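Quinone oxidoreductase (Thermus thermophilus, PDB 1IZ0) binds NADPH and probably uses it to reduce quinones, as a member of the zinc-binding-dehydrogenase-like (medium-chain) family. Local coordinates at residues A3-R8 against P56-M61; V35-A40 against A284-L289; R70-L75 against G90-L95; A114-K119 against F242-L247; G150-A155 against K185-L190. One frame throughout, in Å; residues are numbered along the deposited sequence.

Contact 1 of 5, residues A3-R8 against P56-M61; sequences AWVLKR and PFIPGM
L6 and F57 face each other as an antiparallel hydrogen-bonded pair. L6 N donates to F57 O over 2.9 Å and almost straight, 171° at the hydrogen; the return bond, from F57 N to L6 O, is longer at 3.3 Å and more bent. Beside these, W4 O takes a CA-H...O contact from I58 CA at 3.3 Å. The I58 side chain can be traced outward from there. Its CB lies 3.5 Å from W4 O, and CG2, anti to the backbone N, comes closer still to that same oxygen. CG1 takes the other branch (chi1 -59°) and meets V5 CG2 at 4.1 Å, while the terminal CD1 ends against the methyl of A3. The L6-F57 bridge ties the N-terminal strand 2-6, which pairs with strand 13-17 in a small two-stranded antiparallel sheet, to the loop that precedes strand 62-67 in the GroES-like domain of this dehydrogenase family. On the flank toward P56, V5 CG1 lies 3.9 Å from P56 CB, the two side chains running side by side in the same direction. L6 turns to the other flank: its CB packs on P59 CG, and CD1 approaches F57 CZ obliquely at 4.3 Å. The indole of W4 leads away from this loop, and its NE1 is hydrogen-bonded to the carbonyl of F279. At the solvent-facing end the K7 ammonium forms a salt bridge with E14.

Contact 2 of 5, residues V35-A40 against A284-L289; sequences VGLNFA and AAFRAL
L37 and L289 supply most of the buried surface here, with F39 a distant third, and no hydrogen bond joins the two segments. L289 straddles the CB of L37 with both its methyls: CD2 lies 3.8 Å from L37 CB and CD1 3.9 Å from the same atom. CD1 also reaches the backbone beyond, 3.6 Å from N38 O. With its CG beside the backbone N (chi1 -61°), L37 extends its own CD1 toward the helix, where it touches A285 CB at 3.6 Å. The same methyl stands over one face of the F286 ring, 4.2 Å above the plane and displaced toward the rim. Helix 282-288 is thereby laid against the end of strand 27-37, at the turn into helix 39-46, in the GroES-like catalytic domain of this medium-chain dehydrogenase/reductase family; from the same helix A285 also packs on V298 and V300 of the neighbouring strand 297-301. N38, at the N-cap position of helix 39-46, makes no capping bond with its side chain, which points away from segment 284-289; OD1 is hydrogen-bonded to K297 NZ. F39, a residue of the NADPH site although no cofactor is bound in this model, likewise turns its CB away. Its nearest atom to L289 is the backbone N, 4.3 Å from L289 CD2. R45 meets the F286 ring in a cation-pi contact.

Contact 3 of 5, residues R70-L75 against G90-L95; sequences RRYAAL and GALLPL
R70 and L95 are joined by a water that three groups grip: it accepts from R70 NE at 2.8 Å and from L95 N at 3.1 Å, and donates to R71 O at 2.8 Å. Next to it the short, weakly bonded strand about 93-94 adds to strand 70-75 at a margin of the mixed sheet of the GroES-like domain, through A73 and L93, an antiparallel hydrogen-bonded pair. A73 O accepts from L93 N over 2.9 Å, the bond lying nearly along the C=O axis although bent to 139° at the hydrogen. The reverse bond, from A73 N to L93 O, spans 3.0 Å at 165° and lies in the carbonyl plane, on a lone pair. Y72 lies beside this pair: its CD1 packs on L92 CB, L92 CD1 stands over one ring face, and L93 O and P94 N come near the edge. L95 reaches back across the strand, its CG set beside the backbone N (chi1 -56°), with CD1 at 3.6 Å from R71 CG and CD2 at 3.9 Å from A73 CB. With an alanine here, R71 CG and the A73 methyl would probably lose the apolar cover that L95 gives them, and a gap would open between them. The R71 guanidinium itself is directed to E33, with which NE forms a salt bridge. A second water accepts from R70 NH1, in the guanidinium plane, and donates to L95 O at 2.6 Å.

Contact 4 of 5, residues A114-K119 against F242-L247; sequences AYLALK and FWLTPL
F242 brings CE2 and CZ of its ring up to L116 and A117 from the linker between strand 238-241, one of the two outermost strands of the Rossmann-type parallel sheet, and the weakly bonded helix about 244-247. The partner is helix 108-120. A chi1 of -178° swings the ring away from the backbone N and out to the helix, where CE2 comes 3.6 Å from A117 N. The A117 methyl stands over one face of the ring, 4.1 Å above the plane and shifted toward the rim, while CZ touches L116 CB at 3.9 Å. An alanine in place of F242 would probably open a gap beside this turn of the helix, leaving L116 CB and the A117 methyl without the ring that covers them. Next in sequence, W243 turns its indole elsewhere, with NE1 hydrogen-bonded to the hydroxyl of Y49. L244 brings only its end to the helix, its side chain crossing that of L116 at about a right angle. Both F242 and L244 belong to the NADPH site, empty in this model, so this packing lies beside the cofactor site. L247 completes the apolar group from the next turn: its CD1 is 4.4 Å from L116 CD1, the same methyl that touches L244 CD2 at 3.7 Å.

Contact 5 of 5, residues G150-A155 against K185-L190; sequences GLRVLA and KAWGGL
R152 and L154 enclose the indole of W187 between them, one over each face. They sit at the start of strand 152-157 in the parallel sheet of the Rossmann-type nucleotide-binding domain, while W187 lies at the C-terminal side of helix 180-186, before G188, where a Schellman motif forms. R152 comes first. Bent at chi3 (56°), its chain folds the guanidinium flat over the ring, the two planes 18° apart and CZ 4.7 Å from the centroid of the six-membered ring, a stack that is also a cation-pi contact. NH2 lies 4.0 Å from W187 CE3, and this same nitrogen forms a salt bridge with E172, which would hold the group in its flat setting. V153 turns its side chain away and takes part through its backbone: its O is 3.4 Å from W187 CH2. L154 then covers the opposite face, with CB 4.0 Å from the centroid of the six-membered ring and only 17° off its normal, a CH-pi contact, and CG is 3.9 Å from W187 CE2. The indole NE1 is hydrogen-bonded to E173, which would restrict the rotation of the ring held between the two side chains. Further out, L154 and L190 cross at about a right angle, L154 CD1 meeting L190 CD2 at 4.1 Å.

Contacts 1 and 2 are neighbours in the catalytic, GroES-like part of the chain, their centres about 13 Å apart, and they meet where P59 CB lies 3.7 Å from F286 CZ. Contact 3 adjoins contact 1 through M61 O and L75 CD2, 3.6 Å apart, and touches contact 4 through L75 CD1 and L244 CD1 at 4.1 Å. Contact 4 leads on to contact 5, where L118 CD2 meets L151 CD1 at 3.7 Å. Contacts 2 and 4 both contribute to the NADPH site, empty in this model: F39 from contact 2, F242 and L244 from contact 4, their centres about 20 Å apart. Contact 5 lies farthest out, its centre about 41 Å from that of contact 1.

Contact 1 of 5, residues A3-R8 against P56-M61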
# COMPACT_ATOMS: atom_id res chain seq x y z
N ALA A 3 7.34 -10.68 -21.17
CA ALA A 3 6.35 -10.02 -20.34
C ALA A 3 5.23 -10.97 -19.98
O ALA A 3 4.97 -11.93 -20.69
CB ALA A 3 5.78 -8.81 -21.07
N TRP A 4 4.57 -10.69 -18.86
CA TRP A 4 3.44 -11.50 -18.43
C TRP A 4 2.16 -10.81 -18.87
O TRP A 4 1.97 -9.61 -18.64
CB TRP A 4 3.45 -11.68 -16.91
CG TRP A 4 4.51 -12.62 -16.42
CD1 TRP A 4 5.72 -12.29 -15.88
CD2 TRP A 4 4.46 -14.05 -16.44
NE1 TRP A 4 6.42 -13.43 -15.55
CE2 TRP A 4 5.67 -14.53 -15.89
CE3 TRP A 4 3.50 -14.99 -16.88
CZ2 TRP A 4 5.96 -15.89 -15.75
CZ3 TRP A 4 3.79 -16.35 -16.74
CH2 TRP A 4 5.01 -16.78 -16.18
N VAL A 5 1.30 -11.57 -19.52
CA VAL A 5 0.04 -11.03 -20.00
C VAL A 5 -1.13 -11.85 -19.51
O VAL A 5 -1.07 -13.08 -19.47
CB VAL A 5 0.01 -10.99 -21.54
CG1 VAL A 5 -1.29 -10.36 -22.02
CG2 VAL A 5 1.20 -10.20 -22.06
N LEU A 6 -2.19 -11.15 -19.11
CA LEU A 6 -3.41 -11.78 -18.63
C LEU A 6 -4.41 -11.61 -19.77
O LEU A 6 -4.85 -10.50 -20.05
CB LEU A 6 -3.88 -11.08 -17.35
CG LEU A 6 -4.99 -11.62 -16.44
CD1 LEU A 6 -6.33 -11.11 -16.90
CD2 LEU A 6 -4.96 -13.14 -16.40
N LYS A 7 -4.76 -12.71 -20.44
CA LYS A 7 -5.70 -12.65 -21.56
C LYS A 7 -7.16 -12.78 -21.16
O LYS A 7 -8.05 -12.41 -21.92
CB LYS A 7 -5.32 -13.71 -22.60
CG LYS A 7 -4.00 -13.40 -23.28
CD LYS A 7 -3.59 -14.47 -24.28
CE LYS A 7 -2.27 -14.09 -24.96
NZ LYS A 7 -1.80 -15.16 -25.88
N ARG A 8 -7.42 -13.30 -19.97
CA ARG A 8 -8.79 -13.46 -19.50
C ARG A 8 -8.89 -13.23 -18.00
O ARG A 8 -8.07 -13.73 -17.23
CB ARG A 8 -9.33 -14.86 -19.83
CG ARG A 8 -9.35 -15.24 -21.31
CD ARG A 8 -10.04 -16.59 -21.52
NE ARG A 8 -9.41 -17.62 -20.70
CZ ARG A 8 -8.24 -18.19 -20.97
NH1 ARG A 8 -7.56 -17.82 -22.06
NH2 ARG A 8 -7.73 -19.09 -20.15
N PRO A 56 -6.56 -7.95 -23.26
CA PRO A 56 -5.38 -8.42 -22.53
C PRO A 56 -4.56 -7.26 -21.97
O PRO A 56 -4.60 -6.14 -22.49
CB PRO A 56 -4.61 -9.20 -23.60
CG PRO A 56 -4.92 -8.43 -24.85
CD PRO A 56 -6.41 -8.13 -24.71
N PHE A 57 -3.84 -7.52 -20.88
CA PHE A 57 -3.00 -6.49 -20.28
C PHE A 57 -1.90 -7.10 -19.41
O PHE A 57 -2.02 -8.22 -18.92
CB PHE A 57 -3.83 -5.49 -19.46
CG PHE A 57 -4.46 -6.06 -18.21
CD1 PHE A 57 -5.82 -6.35 -18.18
CD2 PHE A 57 -3.70 -6.27 -17.06
CE1 PHE A 57 -6.42 -6.83 -17.01
CE2 PHE A 57 -4.28 -6.75 -15.89
CZ PHE A 57 -5.65 -7.03 -15.86
N ILE A 58 -0.83 -6.34 -19.25
CA ILE A 58 0.31 -6.76 -18.45
C ILE A 58 0.09 -6.30 -17.01
O ILE A 58 0.04 -5.10 -16.75
CB ILE A 58 1.60 -6.11 -18.98
CG1 ILE A 58 1.81 -6.52 -20.44
CG2 ILE A 58 2.79 -6.49 -18.11
CD1 ILE A 58 2.90 -5.73 -21.15
N PRO A 59 -0.07 -7.25 -16.07
CA PRO A 59 -0.28 -6.87 -14.67
C PRO A 59 0.93 -6.11 -14.14
O PRO A 59 1.97 -6.07 -14.80
CB PRO A 59 -0.46 -8.22 -13.98
CG PRO A 59 -1.06 -9.07 -15.04
CD PRO A 59 -0.24 -8.70 -16.26
N GLY A 60 0.80 -5.52 -12.96
CA GLY A 60 1.91 -4.77 -12.38
C GLY A 60 1.73 -3.27 -12.51
O GLY A 60 1.67 -2.74 -13.62
N MSE A 61 1.65 -2.58 -11.38
CA MSE A 61 1.45 -1.13 -11.38
C MSE A 61 2.51 -0.38 -10.60
O MSE A 61 2.66 0.83 -10.77
CB MSE A 61 0.09 -0.79 -10.76
CG MSE A 61 -1.09 -1.51 -11.37
SE MSE A 61 -2.75 -0.88 -10.57
CE MSE A 61 -2.24 -1.06 -8.71

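Contact 2 of 5, residues V35-A40 against A284-L289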
# COMPACT_ATOMS: atom_id res chain seq x y z
N VAL A 35 9.17 -5.26 -9.19
CA VAL A 35 7.76 -4.92 -9.29
C VAL A 35 7.10 -5.27 -7.97
O VAL A 35 7.22 -6.40 -7.49
CB VAL A 35 7.06 -5.71 -10.42
CG1 VAL A 35 5.65 -5.22 -10.60
CG2 VAL A 35 7.84 -5.56 -11.72
N GLY A 36 6.42 -4.31 -7.36
CA GLY A 36 5.75 -4.57 -6.11
C GLY A 36 4.31 -4.95 -6.40
O GLY A 36 3.63 -4.26 -7.15
N LEU A 37 3.84 -6.05 -5.82
CA LEU A 37 2.47 -6.48 -6.05
C LEU A 37 1.53 -6.00 -4.95
O LEU A 37 1.94 -5.86 -3.79
CB LEU A 37 2.40 -8.00 -6.18
CG LEU A 37 3.22 -8.60 -7.33
CD1 LEU A 37 2.94 -10.10 -7.43
CD2 LEU A 37 2.85 -7.91 -8.64
N ASN A 38 0.28 -5.76 -5.32
CA ASN A 38 -0.72 -5.28 -4.38
C ASN A 38 -1.98 -6.13 -4.47
O ASN A 38 -2.25 -6.75 -5.49
CB ASN A 38 -1.08 -3.83 -4.72
CG ASN A 38 0.13 -2.93 -4.73
OD1 ASN A 38 0.61 -2.50 -3.67
ND2 ASN A 38 0.65 -2.64 -5.92
N PHE A 39 -2.77 -6.15 -3.40
CA PHE A 39 -4.00 -6.93 -3.42
C PHE A 39 -4.81 -6.41 -4.62
O PHE A 39 -5.51 -7.18 -5.29
CB PHE A 39 -4.78 -6.73 -2.12
CG PHE A 39 -5.97 -7.64 -2.00
CD1 PHE A 39 -7.26 -7.12 -2.07
CD2 PHE A 39 -5.81 -9.01 -1.83
CE1 PHE A 39 -8.38 -7.97 -1.99
CE2 PHE A 39 -6.91 -9.87 -1.75
CZ PHE A 39 -8.20 -9.34 -1.83
N ALA A 40 -4.67 -5.12 -4.88
CA ALA A 40 -5.37 -4.48 -5.99
C ALA A 40 -5.07 -5.20 -7.31
O ALA A 40 -5.94 -5.30 -8.17
CB ALA A 40 -4.95 -3.01 -6.09
N ALA A 284 3.28 -17.56 -8.73
CA ALA A 284 3.52 -17.84 -7.32
C ALA A 284 3.41 -16.55 -6.49
O ALA A 284 2.79 -16.54 -5.42
CB ALA A 284 4.91 -18.45 -7.14
N ALA A 285 4.01 -15.46 -6.99
CA ALA A 285 3.98 -14.18 -6.28
C ALA A 285 2.55 -13.69 -6.08
O ALA A 285 2.21 -13.16 -5.03
CB ALA A 285 4.78 -13.14 -7.05
N PHE A 286 1.70 -13.87 -7.09
CA PHE A 286 0.30 -13.46 -7.00
C PHE A 286 -0.43 -14.25 -5.92
O PHE A 286 -1.32 -13.71 -5.26
CB PHE A 286 -0.39 -13.66 -8.35
CG PHE A 286 -0.43 -12.41 -9.20
CD1 PHE A 286 -1.37 -11.41 -8.95
CD2 PHE A 286 0.51 -12.21 -10.21
CE1 PHE A 286 -1.39 -10.23 -9.71
CE2 PHE A 286 0.50 -11.04 -10.97
CZ PHE A 286 -0.45 -10.05 -10.72
N ARG A 287 -0.07 -15.52 -5.75
CA ARG A 287 -0.71 -16.35 -4.73
C ARG A 287 -0.24 -15.89 -3.35
O ARG A 287 -0.99 -15.96 -2.38
CB ARG A 287 -0.38 -17.84 -4.93
CG ARG A 287 -1.07 -18.49 -6.13
CD ARG A 287 -0.84 -20.01 -6.17
NE ARG A 287 0.16 -20.41 -7.16
CZ ARG A 287 1.35 -20.92 -6.86
NH1 ARG A 287 1.70 -21.09 -5.59
NH2 ARG A 287 2.20 -21.25 -7.83
N ALA A 288 1.01 -15.43 -3.27
CA ALA A 288 1.56 -14.96 -2.01
C ALA A 288 0.75 -13.77 -1.49
O ALA A 288 0.75 -13.49 -0.29
CB ALA A 288 3.01 -14.56 -2.19
N LEU A 289 0.08 -13.07 -2.40
CA LEU A 289 -0.75 -11.93 -2.02
C LEU A 289 -1.94 -12.45 -1.22
O LEU A 289 -2.51 -11.73 -0.41
CB LEU A 289 -1.26 -11.20 -3.27
CG LEU A 289 -0.24 -10.44 -4.12
CD1 LEU A 289 -0.85 -10.09 -5.48
CD2 LEU A 289 0.21 -9.18 -3.36

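Contact 3 of 5, residues R70-L75 against G90-L95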
# COMPACT_ATOMS: atom_id res chain seq x y z
N ARG A 70 19.99 6.13 -14.14
CA ARG A 70 19.40 6.48 -12.85
C ARG A 70 18.15 5.67 -12.50
O ARG A 70 17.26 5.50 -13.33
CB ARG A 70 19.07 7.98 -12.82
CG ARG A 70 18.73 8.48 -11.43
CD ARG A 70 18.38 9.96 -11.42
NE ARG A 70 18.07 10.43 -10.07
CZ ARG A 70 17.66 11.67 -9.79
NH1 ARG A 70 17.41 12.01 -8.53
NH2 ARG A 70 17.51 12.56 -10.76
N ARG A 71 18.08 5.19 -11.26
CA ARG A 71 16.94 4.39 -10.79
C ARG A 71 15.78 5.23 -10.24
O ARG A 71 15.97 6.15 -9.44
CB ARG A 71 17.40 3.40 -9.73
CG ARG A 71 16.28 2.54 -9.14
CD ARG A 71 16.87 1.50 -8.21
NE ARG A 71 17.82 0.64 -8.91
CZ ARG A 71 18.89 0.10 -8.34
NH1 ARG A 71 19.16 0.32 -7.06
NH2 ARG A 71 19.71 -0.67 -9.06
N TYR A 72 14.57 4.87 -10.67
CA TYR A 72 13.35 5.56 -10.27
C TYR A 72 12.27 4.55 -9.91
O TYR A 72 12.33 3.39 -10.30
CB TYR A 72 12.80 6.40 -11.43
CG TYR A 72 13.67 7.53 -11.91
CD1 TYR A 72 13.62 8.78 -11.30
CD2 TYR A 72 14.51 7.37 -13.01
CE1 TYR A 72 14.37 9.85 -11.78
CE2 TYR A 72 15.27 8.43 -13.51
CZ TYR A 72 15.19 9.67 -12.88
OH TYR A 72 15.91 10.74 -13.39
N ALA A 73 11.28 5.02 -9.16
CA ALA A 73 10.13 4.21 -8.78
C ALA A 73 8.97 4.86 -9.52
O ALA A 73 9.02 6.06 -9.80
CB ALA A 73 9.89 4.27 -7.28
N ALA A 74 7.94 4.10 -9.86
CA ALA A 74 6.82 4.70 -10.57
C ALA A 74 5.54 3.91 -10.45
O ALA A 74 5.56 2.68 -10.30
CB ALA A 74 7.17 4.88 -12.04
N LEU A 75 4.42 4.62 -10.50
CA LEU A 75 3.11 4.00 -10.47
C LEU A 75 2.61 4.09 -11.89
O LEU A 75 2.54 5.18 -12.47
CB LEU A 75 2.17 4.74 -9.52
CG LEU A 75 2.41 4.41 -8.05
CD1 LEU A 75 1.34 5.05 -7.20
CD2 LEU A 75 2.37 2.90 -7.87
N GLY A 90 6.84 12.85 -15.74
CA GLY A 90 6.23 13.42 -14.56
C GLY A 90 5.88 12.47 -13.43
O GLY A 90 5.74 12.90 -12.29
N ALA A 91 5.74 11.17 -13.74
CA ALA A 91 5.40 10.18 -12.72
C ALA A 91 6.64 9.58 -12.06
O ALA A 91 6.54 8.88 -11.05
CB ALA A 91 4.54 9.06 -13.33
N LEU A 92 7.82 9.85 -12.62
CA LEU A 92 9.06 9.31 -12.08
C LEU A 92 9.32 9.79 -10.66
O LEU A 92 9.18 10.97 -10.36
CB LEU A 92 10.25 9.69 -12.96
CG LEU A 92 10.20 9.12 -14.38
CD1 LEU A 92 11.34 9.70 -15.20
CD2 LEU A 92 10.28 7.60 -14.32
N LEU A 93 9.72 8.86 -9.81
CA LEU A 93 9.99 9.18 -8.41
C LEU A 93 11.47 8.91 -8.09
O LEU A 93 11.90 7.76 -8.06
CB LEU A 93 9.08 8.32 -7.53
CG LEU A 93 8.96 8.64 -6.05
CD1 LEU A 93 10.17 8.11 -5.30
CD2 LEU A 93 8.82 10.16 -5.88
N PRO A 94 12.26 9.98 -7.84
CA PRO A 94 13.68 9.86 -7.52
C PRO A 94 13.89 9.10 -6.21
O PRO A 94 13.13 9.28 -5.25
CB PRO A 94 14.14 11.32 -7.41
CG PRO A 94 13.15 12.07 -8.20
CD PRO A 94 11.85 11.39 -7.85
N LEU A 95 14.92 8.27 -6.18
CA LEU A 95 15.21 7.47 -4.99
C LEU A 95 16.54 7.87 -4.37
O LEU A 95 17.42 8.38 -5.06
CB LEU A 95 15.25 5.99 -5.37
CG LEU A 95 13.99 5.44 -6.04
CD1 LEU A 95 14.25 4.06 -6.60
CD2 LEU A 95 12.86 5.39 -5.03
O HOH W 1 17.64 10.86 -5.96
O HOH W 2 17.24 8.37 -8.29
O HOH W 3 4.36 7.72 -9.14

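Contact 4 of 5, residues A114-K119 against F242-L247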
# COMPACT_ATOMS: atom_id res chain seq x y z
N ALA A 114 -0.81 5.29 3.25
CA ALA A 114 -0.82 5.55 4.68
C ALA A 114 -0.80 7.04 4.99
O ALA A 114 -1.59 7.53 5.80
CB ALA A 114 0.38 4.87 5.35
N TYR A 115 0.11 7.77 4.36
CA TYR A 115 0.23 9.20 4.60
C TYR A 115 -1.01 9.96 4.16
O TYR A 115 -1.56 10.76 4.93
CB TYR A 115 1.47 9.76 3.90
CG TYR A 115 1.61 11.26 4.05
CD1 TYR A 115 1.03 12.14 3.14
CD2 TYR A 115 2.29 11.81 5.15
CE1 TYR A 115 1.11 13.52 3.31
CE2 TYR A 115 2.37 13.19 5.33
CZ TYR A 115 1.78 14.04 4.41
OH TYR A 115 1.84 15.40 4.60
N LEU A 116 -1.46 9.73 2.93
CA LEU A 116 -2.64 10.44 2.43
C LEU A 116 -3.90 10.08 3.22
O LEU A 116 -4.82 10.88 3.34
CB LEU A 116 -2.83 10.17 0.94
CG LEU A 116 -1.78 10.86 0.05
CD1 LEU A 116 -1.87 10.35 -1.37
CD2 LEU A 116 -1.99 12.37 0.10
N ALA A 117 -3.93 8.86 3.75
CA ALA A 117 -5.09 8.43 4.52
C ALA A 117 -5.09 9.19 5.85
O ALA A 117 -6.11 9.74 6.27
CB ALA A 117 -5.03 6.92 4.77
N LEU A 118 -3.94 9.23 6.52
CA LEU A 118 -3.83 9.93 7.79
C LEU A 118 -3.97 11.43 7.58
O LEU A 118 -4.65 12.13 8.34
CB LEU A 118 -2.50 9.59 8.47
CG LEU A 118 -2.39 8.14 8.98
CD1 LEU A 118 -0.93 7.75 9.15
CD2 LEU A 118 -3.15 8.00 10.31
N LYS A 119 -3.32 11.94 6.53
CA LYS A 119 -3.38 13.36 6.24
C LYS A 119 -4.84 13.78 6.02
O LYS A 119 -5.26 14.83 6.49
CB LYS A 119 -2.54 13.69 5.00
N PHE A 242 -11.60 5.79 1.07
CA PHE A 242 -10.31 6.15 0.51
C PHE A 242 -9.90 5.30 -0.68
O PHE A 242 -10.04 4.08 -0.66
CB PHE A 242 -9.24 6.07 1.61
CG PHE A 242 -7.86 6.46 1.15
CD1 PHE A 242 -7.08 5.57 0.42
CD2 PHE A 242 -7.37 7.73 1.41
CE1 PHE A 242 -5.83 5.95 -0.05
CE2 PHE A 242 -6.13 8.13 0.94
CZ PHE A 242 -5.35 7.24 0.21
N TRP A 243 -9.41 5.95 -1.72
CA TRP A 243 -8.92 5.27 -2.92
C TRP A 243 -7.79 6.11 -3.48
O TRP A 243 -7.99 7.25 -3.92
CB TRP A 243 -10.04 5.10 -3.95
CG TRP A 243 -9.60 4.29 -5.13
CD1 TRP A 243 -8.65 3.31 -5.13
CD2 TRP A 243 -10.08 4.38 -6.48
NE1 TRP A 243 -8.50 2.79 -6.40
CE2 TRP A 243 -9.37 3.43 -7.24
CE3 TRP A 243 -11.04 5.18 -7.12
CZ2 TRP A 243 -9.58 3.25 -8.61
CZ3 TRP A 243 -11.25 5.01 -8.49
CH2 TRP A 243 -10.53 4.05 -9.22
N LEU A 244 -6.58 5.55 -3.45
CA LEU A 244 -5.36 6.23 -3.89
C LEU A 244 -5.32 6.77 -5.33
O LEU A 244 -4.99 7.93 -5.56
CB LEU A 244 -4.17 5.29 -3.65
CG LEU A 244 -2.70 5.74 -3.65
CD1 LEU A 244 -2.14 5.65 -5.04
CD2 LEU A 244 -2.56 7.14 -3.08
N THR A 245 -5.67 5.92 -6.29
CA THR A 245 -5.62 6.27 -7.71
C THR A 245 -6.05 7.69 -8.08
O THR A 245 -5.24 8.46 -8.60
CB THR A 245 -6.42 5.25 -8.55
OG1 THR A 245 -5.84 3.95 -8.36
CG2 THR A 245 -6.37 5.60 -10.03
N PRO A 246 -7.32 8.07 -7.83
CA PRO A 246 -7.75 9.43 -8.18
C PRO A 246 -6.88 10.52 -7.56
O PRO A 246 -6.68 11.57 -8.17
CB PRO A 246 -9.18 9.49 -7.65
CG PRO A 246 -9.62 8.06 -7.67
CD PRO A 246 -8.40 7.33 -7.17
N LEU A 247 -6.38 10.28 -6.36
CA LEU A 247 -5.56 11.26 -5.67
C LEU A 247 -4.25 11.57 -6.40
O LEU A 247 -3.74 12.70 -6.32
CB LEU A 247 -5.28 10.79 -4.24
CG LEU A 247 -6.53 10.49 -3.41
CD1 LEU A 247 -6.15 9.93 -2.05
CD2 LEU A 247 -7.37 11.76 -3.24

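Contact 5 of 5, residues G150-A155 against K185-L190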
# COMPACT_ATOMS: atom_id res chain seq x y z
N GLY A 150 4.11 11.60 14.57
CA GLY A 150 3.97 11.79 16.00
C GLY A 150 2.73 11.15 16.61
O GLY A 150 2.30 11.55 17.70
N LEU A 151 2.17 10.16 15.94
CA LEU A 151 0.97 9.50 16.45
C LEU A 151 1.26 8.32 17.37
O LEU A 151 2.35 7.73 17.33
CB LEU A 151 0.10 9.02 15.28
CG LEU A 151 -0.20 10.01 14.15
CD1 LEU A 151 -0.98 9.29 13.05
CD2 LEU A 151 -0.99 11.19 14.68
N ARG A 152 0.29 7.98 18.21
CA ARG A 152 0.39 6.85 19.12
C ARG A 152 -0.27 5.70 18.37
O ARG A 152 -1.45 5.78 18.04
CB ARG A 152 -0.36 7.14 20.42
CG ARG A 152 0.30 8.19 21.30
CD ARG A 152 -0.53 8.45 22.56
NE ARG A 152 -0.78 7.22 23.31
CZ ARG A 152 -1.77 7.08 24.19
NH1 ARG A 152 -2.61 8.09 24.41
NH2 ARG A 152 -1.94 5.93 24.83
N VAL A 153 0.50 4.65 18.09
CA VAL A 153 -0.01 3.52 17.31
C VAL A 153 -0.36 2.24 18.05
O VAL A 153 0.42 1.73 18.86
CB VAL A 153 1.02 3.14 16.21
CG1 VAL A 153 0.47 2.00 15.35
CG2 VAL A 153 1.36 4.36 15.36
N LEU A 154 -1.54 1.72 17.75
CA LEU A 154 -2.03 0.46 18.33
C LEU A 154 -2.09 -0.45 17.11
O LEU A 154 -2.93 -0.25 16.24
CB LEU A 154 -3.44 0.63 18.90
CG LEU A 154 -3.98 -0.27 20.02
CD1 LEU A 154 -5.50 -0.36 19.85
CD2 LEU A 154 -3.38 -1.66 19.99
N ALA A 155 -1.19 -1.43 17.05
CA ALA A 155 -1.15 -2.34 15.91
C ALA A 155 -1.92 -3.61 16.21
O ALA A 155 -1.93 -4.09 17.34
CB ALA A 155 0.31 -2.69 15.57
N LYS A 185 -10.35 0.23 24.78
CA LYS A 185 -10.93 0.76 26.01
C LYS A 185 -9.80 1.22 26.95
O LYS A 185 -9.90 2.28 27.58
CB LYS A 185 -11.79 -0.32 26.68
N ALA A 186 -8.74 0.44 27.03
CA ALA A 186 -7.61 0.79 27.90
C ALA A 186 -6.94 2.09 27.43
O ALA A 186 -6.33 2.80 28.22
CB ALA A 186 -6.60 -0.35 27.93
N TRP A 187 -7.06 2.38 26.14
CA TRP A 187 -6.46 3.57 25.55
C TRP A 187 -7.39 4.77 25.65
O TRP A 187 -7.01 5.89 25.27
CB TRP A 187 -6.13 3.32 24.09
CG TRP A 187 -4.83 2.62 23.85
CD1 TRP A 187 -4.35 1.51 24.51
CD2 TRP A 187 -3.85 2.95 22.87
NE1 TRP A 187 -3.13 1.15 23.99
CE2 TRP A 187 -2.80 2.01 22.98
CE3 TRP A 187 -3.76 3.96 21.90
CZ2 TRP A 187 -1.66 2.06 22.16
CZ3 TRP A 187 -2.62 4.00 21.08
CH2 TRP A 187 -1.59 3.05 21.22
N GLY A 188 -8.61 4.54 26.13
CA GLY A 188 -9.57 5.60 26.25
C GLY A 188 -10.24 5.85 24.91
O GLY A 188 -10.77 6.93 24.65
N GLY A 189 -10.23 4.83 24.06
CA GLY A 189 -10.83 4.96 22.74
C GLY A 189 -9.83 5.52 21.75
O GLY A 189 -8.89 6.24 22.12
N LEU A 190 -10.02 5.22 20.48
CA LEU A 190 -9.12 5.69 19.45
C LEU A 190 -9.62 6.93 18.73
O LEU A 190 -10.83 7.17 18.63
CB LEU A 190 -8.87 4.57 18.44
CG LEU A 190 -8.41 3.26 19.08
CD1 LEU A 190 -8.43 2.15 18.07
CD2 LEU A 190 -7.01 3.45 19.66